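Local coordinates for protein translation initiation factor eIF2B subunit beta (Schizosaccharomyces pombe, PDB 5B04) that forms part of the eIF2B complex, which catalyses the exchange of GDP for GTP on the gamma subunit of the initiation factor eIF2, at residues 222-227 / 253-258; 236-241 / 263-268; 240-245 / 340-345; 272-277 / 304-309; 278-283 / 311-316. One frame throughout, in Å; residues are numbered along the deposited sequence.

Contact 1: residues 222-227 / 253-258; sequences AFLRFA and KRLAQA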
# COMPACT_ATOMS: atom_id res chain seq x y z
N ALA C 222 25.30 -6.29 -1.67
CA ALA C 222 26.05 -6.08 -0.44
C ALA C 222 25.12 -5.65 0.69
O ALA C 222 25.23 -6.13 1.82
CB ALA C 222 27.14 -5.03 -0.65
N PHE C 223 24.21 -4.74 0.36
CA PHE C 223 23.20 -4.24 1.29
C PHE C 223 22.39 -5.38 1.89
O PHE C 223 22.19 -5.44 3.11
CB PHE C 223 22.28 -3.26 0.56
CG PHE C 223 21.43 -2.41 1.46
CD1 PHE C 223 21.94 -1.27 2.05
CD2 PHE C 223 20.10 -2.74 1.69
CE1 PHE C 223 21.15 -0.48 2.87
CE2 PHE C 223 19.31 -1.96 2.51
CZ PHE C 223 19.83 -0.82 3.09
N LEU C 224 21.95 -6.30 1.04
CA LEU C 224 21.13 -7.43 1.48
C LEU C 224 21.92 -8.42 2.33
O LEU C 224 21.46 -8.84 3.39
CB LEU C 224 20.54 -8.15 0.27
CG LEU C 224 19.56 -7.37 -0.60
CD1 LEU C 224 19.16 -8.18 -1.83
CD2 LEU C 224 18.33 -6.96 0.20
N ARG C 225 23.11 -8.78 1.86
CA ARG C 225 23.92 -9.81 2.52
C ARG C 225 24.46 -9.35 3.87
O ARG C 225 24.74 -10.17 4.74
CB ARG C 225 25.06 -10.25 1.61
CG ARG C 225 24.60 -10.88 0.31
CD ARG C 225 25.76 -11.14 -0.64
NE ARG C 225 26.63 -12.21 -0.17
CZ ARG C 225 27.68 -12.67 -0.84
NH1 ARG C 225 28.00 -12.14 -2.02
NH2 ARG C 225 28.42 -13.65 -0.34
N PHE C 226 24.62 -8.04 4.04
CA PHE C 226 25.12 -7.51 5.31
C PHE C 226 24.07 -7.65 6.40
O PHE C 226 24.40 -7.90 7.56
CB PHE C 226 25.54 -6.05 5.16
CG PHE C 226 26.19 -5.47 6.39
CD1 PHE C 226 25.42 -4.90 7.39
CD2 PHE C 226 27.56 -5.52 6.55
CE1 PHE C 226 26.01 -4.38 8.53
CE2 PHE C 226 28.16 -4.99 7.68
CZ PHE C 226 27.39 -4.43 8.67
N ALA C 227 22.81 -7.48 6.03
CA ALA C 227 21.71 -7.65 6.97
C ALA C 227 21.39 -9.13 7.13
O ALA C 227 20.77 -9.54 8.11
CB ALA C 227 20.48 -6.88 6.52
N LYS C 253 21.37 -16.56 -6.84
CA LYS C 253 21.96 -17.78 -6.31
C LYS C 253 22.79 -17.47 -5.07
O LYS C 253 22.75 -18.20 -4.08
CB LYS C 253 22.82 -18.47 -7.36
CG LYS C 253 23.32 -19.85 -6.95
CD LYS C 253 24.20 -20.47 -8.02
CE LYS C 253 25.56 -19.79 -8.10
NZ LYS C 253 26.39 -20.07 -6.90
N ARG C 254 23.55 -16.37 -5.12
CA ARG C 254 24.40 -15.97 -4.01
C ARG C 254 23.59 -15.48 -2.82
O ARG C 254 23.98 -15.68 -1.67
CB ARG C 254 25.40 -14.90 -4.46
CG ARG C 254 26.36 -15.36 -5.54
CD ARG C 254 27.52 -14.40 -5.70
NE ARG C 254 27.09 -13.08 -6.17
CZ ARG C 254 26.90 -12.77 -7.44
NH1 ARG C 254 27.10 -13.68 -8.39
NH2 ARG C 254 26.52 -11.54 -7.78
N LEU C 255 22.47 -14.82 -3.10
CA LEU C 255 21.56 -14.38 -2.05
C LEU C 255 20.99 -15.59 -1.31
O LEU C 255 20.85 -15.58 -0.09
CB LEU C 255 20.43 -13.53 -2.62
CG LEU C 255 20.79 -12.11 -3.05
CD1 LEU C 255 19.60 -11.41 -3.67
CD2 LEU C 255 21.33 -11.31 -1.87
N ALA C 256 20.68 -16.64 -2.07
CA ALA C 256 20.20 -17.89 -1.49
C ALA C 256 21.29 -18.54 -0.65
O ALA C 256 21.02 -19.07 0.43
CB ALA C 256 19.74 -18.83 -2.59
N GLN C 257 22.52 -18.50 -1.15
CA GLN C 257 23.67 -19.07 -0.45
C GLN C 257 24.00 -18.27 0.81
O GLN C 257 24.70 -18.76 1.69
CB GLN C 257 24.88 -19.13 -1.37
CG GLN C 257 24.74 -20.10 -2.54
CD GLN C 257 25.85 -19.96 -3.56
OE1 GLN C 257 25.86 -20.65 -4.58
NE2 GLN C 257 26.79 -19.06 -3.29
N ALA C 258 23.50 -17.04 0.87
CA ALA C 258 23.75 -16.17 2.02
C ALA C 258 22.71 -16.40 3.11
O ALA C 258 22.78 -15.79 4.18
CB ALA C 258 23.76 -14.71 1.59

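Contact 2: residues 236-241 / 263-268; sequences IVAEGF and TVISDA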
# COMPACT_ATOMS: atom_id res chain seq x y z
N ILE C 236 12.62 -11.12 -3.35
CA ILE C 236 12.15 -11.50 -4.67
C ILE C 236 13.00 -10.79 -5.72
O ILE C 236 13.01 -9.56 -5.78
CB ILE C 236 10.67 -11.15 -4.88
CG1 ILE C 236 9.80 -11.88 -3.84
CG2 ILE C 236 10.23 -11.52 -6.28
CD1 ILE C 236 8.32 -11.62 -4.01
N VAL C 237 13.71 -11.56 -6.53
CA VAL C 237 14.56 -10.99 -7.57
C VAL C 237 13.90 -11.08 -8.94
O VAL C 237 13.76 -12.17 -9.50
CB VAL C 237 15.93 -11.68 -7.63
CG1 VAL C 237 16.76 -11.11 -8.77
CG2 VAL C 237 16.66 -11.53 -6.31
N ALA C 238 13.48 -9.94 -9.47
CA ALA C 238 12.98 -9.88 -10.83
C ALA C 238 14.16 -9.84 -11.79
O ALA C 238 15.00 -8.94 -11.71
CB ALA C 238 12.09 -8.67 -11.02
N GLU C 239 14.24 -10.83 -12.67
CA GLU C 239 15.28 -10.86 -13.69
C GLU C 239 15.20 -9.60 -14.54
O GLU C 239 14.11 -9.09 -14.80
CB GLU C 239 15.16 -12.11 -14.57
CG GLU C 239 13.80 -12.24 -15.24
CD GLU C 239 13.80 -13.25 -16.36
OE1 GLU C 239 14.54 -14.26 -16.26
OE2 GLU C 239 13.07 -13.04 -17.35
N GLY C 240 16.34 -9.09 -14.98
CA GLY C 240 16.37 -7.88 -15.77
C GLY C 240 16.36 -8.17 -17.26
O GLY C 240 17.15 -7.61 -18.01
N PHE C 241 15.46 -9.05 -17.67
CA PHE C 241 15.40 -9.49 -19.06
C PHE C 241 15.15 -8.32 -20.01
O PHE C 241 14.29 -7.49 -19.75
CB PHE C 241 14.31 -10.55 -19.24
CG PHE C 241 14.36 -11.22 -20.58
CD1 PHE C 241 15.25 -12.23 -20.82
CD2 PHE C 241 13.54 -10.80 -21.61
CE1 PHE C 241 15.31 -12.83 -22.04
CE2 PHE C 241 13.60 -11.41 -22.85
CZ PHE C 241 14.49 -12.43 -23.06
N THR C 263 13.41 -15.73 -4.19
CA THR C 263 12.52 -16.17 -5.25
C THR C 263 12.86 -15.46 -6.56
O THR C 263 13.03 -14.24 -6.58
CB THR C 263 11.04 -15.92 -4.89
OG1 THR C 263 10.73 -16.54 -3.63
CG2 THR C 263 10.12 -16.49 -5.97
N VAL C 264 12.97 -16.22 -7.64
CA VAL C 264 13.26 -15.66 -8.95
C VAL C 264 12.01 -15.61 -9.81
O VAL C 264 11.39 -16.64 -10.08
CB VAL C 264 14.35 -16.48 -9.68
CG1 VAL C 264 14.55 -15.94 -11.09
CG2 VAL C 264 15.65 -16.45 -8.90
N ILE C 265 11.63 -14.41 -10.23
CA ILE C 265 10.41 -14.23 -11.02
C ILE C 265 10.69 -13.55 -12.36
O ILE C 265 11.68 -12.83 -12.51
CB ILE C 265 9.36 -13.39 -10.26
CG1 ILE C 265 9.87 -11.96 -10.05
CG2 ILE C 265 9.01 -14.05 -8.93
CD1 ILE C 265 8.80 -11.00 -9.57
N SER C 266 9.80 -13.77 -13.32
CA SER C 266 9.84 -13.04 -14.58
C SER C 266 9.36 -11.61 -14.34
O SER C 266 8.75 -11.32 -13.31
CB SER C 266 8.97 -13.73 -15.63
OG SER C 266 7.66 -13.95 -15.16
N ASP C 267 9.63 -10.72 -15.29
CA ASP C 267 9.27 -9.32 -15.14
C ASP C 267 7.76 -9.10 -15.15
O ASP C 267 7.27 -8.11 -14.62
CB ASP C 267 9.92 -8.48 -16.23
CG ASP C 267 11.43 -8.39 -16.08
OD1 ASP C 267 11.89 -7.54 -15.28
OD2 ASP C 267 12.14 -9.16 -16.75
N ALA C 268 7.04 -10.03 -15.77
CA ALA C 268 5.58 -9.92 -15.85
C ALA C 268 4.93 -10.16 -14.49
O ALA C 268 3.83 -9.68 -14.23
CB ALA C 268 5.04 -10.90 -16.88

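Contact 3: residues 240-245 / 340-345; sequences GFPNNQ and DKIMSF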
# COMPACT_ATOMS: atom_id res chain seq x y z
N GLY C 240 16.34 -9.09 -14.98
CA GLY C 240 16.37 -7.88 -15.77
C GLY C 240 16.36 -8.17 -17.26
O GLY C 240 17.15 -7.61 -18.01
N PHE C 241 15.46 -9.05 -17.67
CA PHE C 241 15.40 -9.49 -19.06
C PHE C 241 15.15 -8.32 -20.01
O PHE C 241 14.29 -7.49 -19.75
CB PHE C 241 14.31 -10.55 -19.24
CG PHE C 241 14.36 -11.22 -20.58
CD1 PHE C 241 15.25 -12.23 -20.82
CD2 PHE C 241 13.54 -10.80 -21.61
CE1 PHE C 241 15.31 -12.83 -22.04
CE2 PHE C 241 13.60 -11.41 -22.85
CZ PHE C 241 14.49 -12.43 -23.06
N PRO C 242 15.89 -8.28 -21.13
CA PRO C 242 16.86 -9.29 -21.57
C PRO C 242 18.31 -8.98 -21.19
O PRO C 242 19.19 -9.80 -21.46
CB PRO C 242 16.70 -9.27 -23.09
CG PRO C 242 16.20 -7.86 -23.41
CD PRO C 242 15.77 -7.20 -22.12
N ASN C 243 18.54 -7.84 -20.56
CA ASN C 243 19.89 -7.31 -20.43
C ASN C 243 20.58 -7.63 -19.10
O ASN C 243 21.79 -7.87 -19.07
CB ASN C 243 19.86 -5.80 -20.65
CG ASN C 243 19.17 -5.43 -21.95
OD1 ASN C 243 19.47 -5.99 -23.01
ND2 ASN C 243 18.22 -4.50 -21.88
N ASN C 244 19.82 -7.64 -18.01
CA ASN C 244 20.39 -7.96 -16.71
C ASN C 244 20.00 -9.36 -16.26
O ASN C 244 20.00 -9.67 -15.06
CB ASN C 244 19.93 -6.94 -15.66
CG ASN C 244 20.01 -5.52 -16.17
OD1 ASN C 244 19.07 -4.75 -16.00
ND2 ASN C 244 21.12 -5.17 -16.80
N GLN C 245 19.69 -10.22 -17.23
CA GLN C 245 19.19 -11.56 -16.95
C GLN C 245 20.20 -12.42 -16.19
O GLN C 245 19.96 -12.78 -15.03
CB GLN C 245 18.82 -12.25 -18.26
CG GLN C 245 18.07 -13.55 -18.09
CD GLN C 245 17.82 -14.22 -19.42
OE1 GLN C 245 18.47 -13.90 -20.41
NE2 GLN C 245 16.87 -15.16 -19.45
N ASP C 340 19.22 -8.45 -31.08
CA ASP C 340 19.71 -9.79 -30.79
C ASP C 340 19.23 -10.34 -29.45
O ASP C 340 18.89 -11.52 -29.34
CB ASP C 340 21.24 -9.79 -30.83
CG ASP C 340 21.83 -11.16 -30.60
OD1 ASP C 340 21.30 -12.15 -31.16
OD2 ASP C 340 22.83 -11.26 -29.85
N LYS C 341 19.20 -9.48 -28.44
CA LYS C 341 18.87 -9.90 -27.08
C LYS C 341 17.39 -10.27 -26.92
O LYS C 341 17.03 -11.02 -26.01
CB LYS C 341 19.23 -8.79 -26.09
CG LYS C 341 20.70 -8.39 -26.12
CD LYS C 341 21.58 -9.46 -25.48
CE LYS C 341 23.05 -9.17 -25.72
NZ LYS C 341 23.41 -9.31 -27.16
N ILE C 342 16.55 -9.76 -27.81
CA ILE C 342 15.11 -9.98 -27.72
C ILE C 342 14.63 -10.98 -28.77
O ILE C 342 14.04 -12.01 -28.43
CB ILE C 342 14.33 -8.67 -27.88
CG1 ILE C 342 14.61 -7.73 -26.71
CG2 ILE C 342 12.85 -8.94 -28.00
CD1 ILE C 342 13.77 -6.47 -26.71
N MET C 343 14.88 -10.67 -30.03
CA MET C 343 14.49 -11.54 -31.13
C MET C 343 15.72 -12.20 -31.75
O MET C 343 16.74 -11.55 -31.97
CB MET C 343 13.72 -10.75 -32.20
CG MET C 343 13.35 -11.56 -33.43
SD MET C 343 12.13 -12.84 -33.11
CE MET C 343 10.69 -11.84 -32.75
N SER C 344 15.61 -13.50 -32.02
CA SER C 344 16.72 -14.25 -32.59
C SER C 344 16.95 -13.85 -34.05
O SER C 344 16.01 -13.51 -34.76
CB SER C 344 16.47 -15.75 -32.48
OG SER C 344 17.59 -16.48 -32.96
N PHE C 345 18.20 -13.90 -34.48
CA PHE C 345 18.57 -13.46 -35.82
C PHE C 345 18.17 -14.46 -36.89
O PHE C 345 17.95 -14.09 -38.04
CB PHE C 345 20.08 -13.19 -35.89
CG PHE C 345 20.54 -12.64 -37.20
CD1 PHE C 345 20.34 -11.30 -37.52
CD2 PHE C 345 21.17 -13.45 -38.13
CE1 PHE C 345 20.77 -10.79 -38.73
CE2 PHE C 345 21.60 -12.94 -39.34
CZ PHE C 345 21.40 -11.61 -39.64

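Contact 4: residues 272-277 / 304-309; sequences AIMSRV and QAARHH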
# COMPACT_ATOMS: atom_id res chain seq x y z
N ALA C 272 1.97 -8.87 -9.78
CA ALA C 272 1.21 -9.93 -9.13
C ALA C 272 1.62 -10.16 -7.67
O ALA C 272 0.80 -10.53 -6.84
CB ALA C 272 1.34 -11.23 -9.91
N ILE C 273 2.90 -9.93 -7.37
CA ILE C 273 3.42 -10.23 -6.04
C ILE C 273 3.65 -8.98 -5.20
O ILE C 273 4.09 -9.07 -4.05
CB ILE C 273 4.75 -11.02 -6.13
CG1 ILE C 273 5.70 -10.37 -7.15
CG2 ILE C 273 4.47 -12.46 -6.54
CD1 ILE C 273 6.68 -9.38 -6.55
N MET C 274 3.34 -7.82 -5.77
CA MET C 274 3.59 -6.54 -5.10
C MET C 274 2.80 -6.38 -3.81
O MET C 274 3.21 -5.67 -2.90
CB MET C 274 3.25 -5.38 -6.05
CG MET C 274 3.94 -4.08 -5.71
SD MET C 274 5.70 -4.13 -6.10
CE MET C 274 6.39 -3.73 -4.50
N SER C 275 1.66 -7.07 -3.72
CA SER C 275 0.76 -6.93 -2.58
C SER C 275 1.35 -7.48 -1.29
O SER C 275 0.92 -7.11 -0.20
CB SER C 275 -0.57 -7.63 -2.88
OG SER C 275 -0.38 -9.01 -3.11
N ARG C 276 2.33 -8.37 -1.41
CA ARG C 276 2.97 -8.97 -0.24
C ARG C 276 4.41 -8.49 -0.08
O ARG C 276 5.20 -9.11 0.62
CB ARG C 276 2.93 -10.50 -0.33
CG ARG C 276 1.56 -11.06 -0.66
CD ARG C 276 0.57 -10.89 0.48
NE ARG C 276 0.43 -12.11 1.28
CZ ARG C 276 0.98 -12.28 2.48
NH1 ARG C 276 1.70 -11.32 3.03
NH2 ARG C 276 0.80 -13.43 3.13
N VAL C 277 4.74 -7.38 -0.74
CA VAL C 277 6.08 -6.82 -0.66
C VAL C 277 6.11 -5.60 0.26
O VAL C 277 5.29 -4.69 0.13
CB VAL C 277 6.61 -6.41 -2.04
CG1 VAL C 277 7.97 -5.74 -1.91
CG2 VAL C 277 6.70 -7.61 -2.96
N GLN C 304 6.34 1.74 -10.85
CA GLN C 304 4.92 2.02 -11.07
C GLN C 304 4.05 1.09 -10.24
O GLN C 304 3.10 1.53 -9.59
CB GLN C 304 4.57 1.89 -12.55
CG GLN C 304 5.13 2.99 -13.43
CD GLN C 304 4.58 4.36 -13.09
OE1 GLN C 304 3.48 4.49 -12.54
NE2 GLN C 304 5.34 5.40 -13.41
N ALA C 305 4.38 -0.20 -10.25
CA ALA C 305 3.64 -1.18 -9.48
C ALA C 305 3.78 -0.93 -7.98
O ALA C 305 2.87 -1.24 -7.21
CB ALA C 305 4.11 -2.59 -9.82
N ALA C 306 4.91 -0.37 -7.58
CA ALA C 306 5.15 -0.06 -6.17
C ALA C 306 4.29 1.11 -5.71
O ALA C 306 3.72 1.07 -4.61
CB ALA C 306 6.62 0.25 -5.94
N ARG C 307 4.19 2.13 -6.54
CA ARG C 307 3.37 3.30 -6.24
C ARG C 307 1.90 2.91 -6.12
O ARG C 307 1.17 3.43 -5.28
CB ARG C 307 3.54 4.38 -7.31
CG ARG C 307 2.72 5.64 -7.09
CD ARG C 307 3.14 6.35 -5.81
NE ARG C 307 4.59 6.48 -5.71
CZ ARG C 307 5.21 7.20 -4.78
NH1 ARG C 307 4.51 7.86 -3.87
NH2 ARG C 307 6.54 7.26 -4.77
N HIS C 308 1.48 1.97 -6.97
CA HIS C 308 0.10 1.52 -7.02
C HIS C 308 -0.28 0.76 -5.76
O HIS C 308 -1.42 0.85 -5.28
CB HIS C 308 -0.12 0.65 -8.25
CG HIS C 308 -1.56 0.40 -8.57
ND1 HIS C 308 -2.19 -0.80 -8.30
CD2 HIS C 308 -2.50 1.19 -9.14
CE1 HIS C 308 -3.45 -0.74 -8.69
NE2 HIS C 308 -3.66 0.46 -9.20
N HIS C 309 0.67 0.01 -5.21
CA HIS C 309 0.43 -0.79 -4.02
C HIS C 309 0.90 -0.07 -2.76
O HIS C 309 0.94 -0.65 -1.68
CB HIS C 309 1.12 -2.15 -4.13
CG HIS C 309 0.57 -3.03 -5.21
ND1 HIS C 309 0.15 -4.32 -4.98
CD2 HIS C 309 0.37 -2.80 -6.53
CE1 HIS C 309 -0.28 -4.85 -6.11
NE2 HIS C 309 -0.16 -3.95 -7.06

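Contact 5: residues 278-283 / 311-316; sequences NKVILG and TPVVVC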
# COMPACT_ATOMS: atom_id res chain seq x y z
N ASN C 278 7.05 -5.60 1.20
CA ASN C 278 7.21 -4.49 2.13
C ASN C 278 7.98 -3.32 1.53
O ASN C 278 7.57 -2.17 1.64
CB ASN C 278 7.91 -4.96 3.41
CG ASN C 278 7.08 -5.95 4.20
OD1 ASN C 278 7.44 -7.12 4.31
ND2 ASN C 278 5.97 -5.48 4.75
N LYS C 279 9.10 -3.63 0.89
CA LYS C 279 10.00 -2.60 0.37
C LYS C 279 10.58 -2.96 -1.00
O LYS C 279 10.86 -4.12 -1.28
CB LYS C 279 11.14 -2.35 1.35
CG LYS C 279 10.72 -1.69 2.65
CD LYS C 279 11.81 -1.80 3.71
CE LYS C 279 11.44 -1.03 4.97
NZ LYS C 279 10.07 -1.36 5.43
N VAL C 280 10.75 -1.95 -1.84
CA VAL C 280 11.47 -2.10 -3.09
C VAL C 280 12.87 -1.52 -2.94
O VAL C 280 13.04 -0.36 -2.56
CB VAL C 280 10.74 -1.41 -4.26
CG1 VAL C 280 11.72 -1.05 -5.37
CG2 VAL C 280 9.63 -2.29 -4.80
N ILE C 281 13.88 -2.34 -3.24
CA ILE C 281 15.26 -1.88 -3.18
C ILE C 281 15.91 -2.00 -4.55
O ILE C 281 16.14 -3.10 -5.05
CB ILE C 281 16.07 -2.67 -2.14
CG1 ILE C 281 15.52 -2.41 -0.74
CG2 ILE C 281 17.54 -2.28 -2.21
CD1 ILE C 281 16.30 -3.10 0.36
N LEU C 282 16.21 -0.85 -5.15
CA LEU C 282 16.76 -0.82 -6.50
C LEU C 282 18.15 -0.22 -6.55
O LEU C 282 18.48 0.68 -5.79
CB LEU C 282 15.83 -0.04 -7.43
CG LEU C 282 14.47 -0.64 -7.77
CD1 LEU C 282 13.76 0.22 -8.80
CD2 LEU C 282 14.62 -2.06 -8.26
N GLY C 283 18.96 -0.73 -7.47
CA GLY C 283 20.21 -0.09 -7.81
C GLY C 283 19.93 0.85 -8.96
O GLY C 283 18.84 0.83 -9.53
N THR C 311 3.85 0.83 -1.94
CA THR C 311 5.07 0.23 -1.42
C THR C 311 6.26 1.17 -1.61
O THR C 311 6.49 1.66 -2.72
CB THR C 311 5.36 -1.12 -2.09
OG1 THR C 311 4.26 -2.01 -1.89
CG2 THR C 311 6.62 -1.75 -1.51
N PRO C 312 7.02 1.42 -0.53
CA PRO C 312 8.19 2.30 -0.56
C PRO C 312 9.27 1.85 -1.55
O PRO C 312 9.55 0.66 -1.65
CB PRO C 312 8.73 2.22 0.88
CG PRO C 312 7.54 1.85 1.69
CD PRO C 312 6.73 0.94 0.83
N VAL C 313 9.85 2.81 -2.27
CA VAL C 313 10.94 2.52 -3.19
C VAL C 313 12.25 3.09 -2.65
O VAL C 313 12.40 4.30 -2.52
CB VAL C 313 10.67 3.11 -4.59
CG1 VAL C 313 11.91 3.00 -5.46
CG2 VAL C 313 9.49 2.40 -5.24
N VAL C 314 13.19 2.20 -2.35
CA VAL C 314 14.49 2.60 -1.84
C VAL C 314 15.56 2.40 -2.90
O VAL C 314 15.53 1.41 -3.64
CB VAL C 314 14.87 1.82 -0.57
CG1 VAL C 314 15.96 2.54 0.19
CG2 VAL C 314 13.65 1.63 0.31
N VAL C 315 16.50 3.33 -2.98
CA VAL C 315 17.58 3.25 -3.96
C VAL C 315 18.95 3.29 -3.30
O VAL C 315 19.27 4.25 -2.59
CB VAL C 315 17.48 4.38 -5.00
CG1 VAL C 315 18.63 4.29 -5.99
CG2 VAL C 315 16.14 4.32 -5.72
N CYS C 316 19.75 2.26 -3.54
CA CYS C 316 21.11 2.20 -3.01
C CYS C 316 22.11 2.58 -4.09
O CYS C 316 22.25 1.88 -5.10
CB CYS C 316 21.42 0.81 -2.46
SG CYS C 316 20.32 0.28 -1.13

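Contact 1: residues 222-227 / 253-258
Arg254 and Arg225 bring their guanidinium groups near one another, Arg254 NE lying 4.4 Å from Arg225 NH1. NH1 of Arg225 stands at the edge of the Arg254 group, close to its plane. The pairing of like charges is explained by Glu221, whose OE2 forms salt bridges with Arg225 NH1 and with Arg254 NE, so that one carboxylate gathers both arginines.

Leu255, next in sequence, carries the apolar part of the contact through its two methyls. Its CD1 meets Leu224 CD1 at 3.7 Å, and its CD2 reaches back to Leu224 CB at 3.9 Å, the two side chains meeting at a slant. Both leucines also rest on Val235 of strand 234-238. This places the contact in the Rossmann-like part of the fold: helices 218-228 and 245-257 lie on the same side of the parallel part of the sheet, with segment axes 10.4 Å apart and only 12° from parallel.

Ala258 turns its CB toward Arg225 and touches CG of that side chain at 4.1 Å. Arg225 CG lies beside its own backbone N (chi1 -62°), which lays the aliphatic stem against both Ala258 CB and Leu255 CD2, the latter 4.0 Å from CG.

Contact 2: residues 236-241 / 263-268
Val237 and Thr263 begin the closely bonded half of this contact, in which strands 234-238 and 261-265 run parallel. Val237 N donates to Thr263 O at 2.8 Å, Ile265 N to Val237 O at 3.2 Å, and Glu239 N to Ile265 O at 3.3 Å. The second arrives from above the carbonyl plane, 35° out of it.

On the face carrying Ile236, Ala238 and Ile265, packing is apolar. Ile265 CG1 stands between its backbone N and carbonyl carbon (chi1 65°), which carries CD1 across to Ile236 CG2 at 3.6 Å and leaves CG1 4.1 Å from Ala238 CB.

Beyond the strands the regular bonding gives out, although every touching residue stays buried. Asp267 brings its carboxylate up to the turn centred on Gly240, where OD2 accepts a weak, bent bond from Phe241 N at 3.4 Å. Replacing Asp267 by an alanine would probably cost the Phe241 amide this weak tie, leaving the turn less firmly joined to segment 263-268. Glu239 OE2 lies 4.0 Å from Asp267 OD2, a close pair of like charges; OE1 of Glu239 is held by His249 and by Arg302 of the eIF2B delta subunit, which probably eases the repulsion.

Strand 261-265 also pairs in parallel with a strand of the delta subunit, continuing the sheet across the interface. The whole is a beta-alpha-beta crossover of Rossmann-like type, with helix 245-257 as the connection.

Contact 3: residues 240-245 / 340-345
Pro242 supplies the apolar part of this meeting of two loops. Its ring carbon CG touches Ile342 CG1 at 3.7 Å, while CB lies 4.0 Å from Lys341 CB, the proline ring and the lysine stem crossing at about a right angle. The peptide bond before Pro242 is cis, and the proline folds back over the preceding aromatic: Pro242 CB sits 3.6 Å above the plane of the Phe241 ring, over its centre.

Contacts with a backbone carbonyl form a second group. Lys341 O approaches Pro242 CB at 3.4 Å and Phe241 CZ at 4.1 Å, the latter from an oblique direction.

Segment 240-245 is the loop joining strand 234-238 to helix 245-257, at the carboxyl end of a strand in the parallel part of the main sheet; segment 340-345 follows strand 336-337, an outer strand of the separate antiparallel sheet.

Polar groups at the border look mainly to other partners. Asn243 OD1 passes Lys341 CG at 4.1 Å but accepts its hydrogen bond from Asn358 ND2 on strand 354-364. The Lys341 chain, bent at chi2 (-73°) and again at chi4, turns NZ back to Asp340 OD2 in a weak salt bridge of 3.4 Å, and that same oxygen is bonded by Asn269 N of the epsilon subunit.

Contact 4: residues 272-277 / 304-309
This is a buried CH-pi contact of Met274 with His309, joining segment 272-277, at helix 270-273, to the carboxyl end of helix 299-308 on one face of the sheet. Met274 CB lies 3.5 Å from the centroid of the His309 imidazole and 12° off the ring normal, over one face. Ser275 CB lies in the plane of the same ring, at its edge, 4.0 Å from His309 ND1.

With chi1 at -158° Met274 CG extends away from the backbone N and comes within 3.4 Å of Ala305 O; the bend at chi2 (72°) carries the sulfur and methyl past small side chains, SD 4.3 Å from Ala305 CB and CE 4.2 Å from Ala306 CB.

Phe271 meets the His309 ring edge-to-face, giving the imidazole an aromatic neighbour besides the methionine. A serine in place of His309 would probably strip the flat cover from Met274 CB and deprive Phe271 of its edge-to-face partner, with the His308 ring still beside it.

On the sheet side, Met274 and Ala306 both rest on Val280 of strand 279-282. Helical segments on one face of the parallel part of a sheet, each leading into a strand, are characteristic of the Rossmann-like alpha/beta fold.

Contact 5: residues 278-283 / 311-316
Val280 and Val313 stand side by side and point the same way from neighbouring parallel strands, their CG1 methyls 4.1 Å apart. Leu282 and Val315 follow on this same face of the sheet, where Val280 is covered by Met274.

The reverse face carries Ile281 and Val314. Ile281 spreads its two branches over different partners: CG1, lying beside the backbone N (chi1 -64°), comes 4.3 Å from Val314 CB, whereas CG2 reaches Cys316 SG at 3.9 Å. Val220 and Phe223 of helix 218-228 close over Ile281, and Phe223 of that helix also meets Cys316.

What fixes these orientations is the backbone. Val280 N bonds to Pro312 O at 2.9 Å, Leu282 N to Val314 O at 2.8 Å and Cys316 N to Leu282 O at 3.0 Å, and Val314 N bonds back to Val280 O. Three are nearly straight, while the Cys316 bond is more bent, with an N-H...O angle of 153°, and the segment axes diverge by 26°.

At the strand entrance, Thr311 CG2 and Pro312 CD both lie against Asn278 O, the proline carbon at 3.3 Å. The Asn278 side chain turns elsewhere, its OD1 accepting from Ile210 N.

The chemistry implies a division of labour: backbone amides and carbonyls set the register and satisfy one another, while branched apolar side chains present hydrophobic surfaces to the layers on both faces.

Contacts 2 and 5 belong to one sheet, both buried and both built on parallel backbone bonding, on strand pairs flanking strand 210-214. Contacts 1 and 4 instead join helical segments that pack on the sheet's two faces without hydrogen bonding between them: contact 1 is partly buried, with arginines on its more exposed side, while contact 4 is buried and relies on methionine and histidine. The layers interlock, as Phe223 from helix 218-228 meets Ile281 and Cys316 of contact 5, and Met274 CE of contact 4 lies 3.6 Å from Val280 CG2. Contact 3 differs in joining two loops, partly buried, through proline and lysine carbons, and shares Gly240 and Phe241 with contact 2.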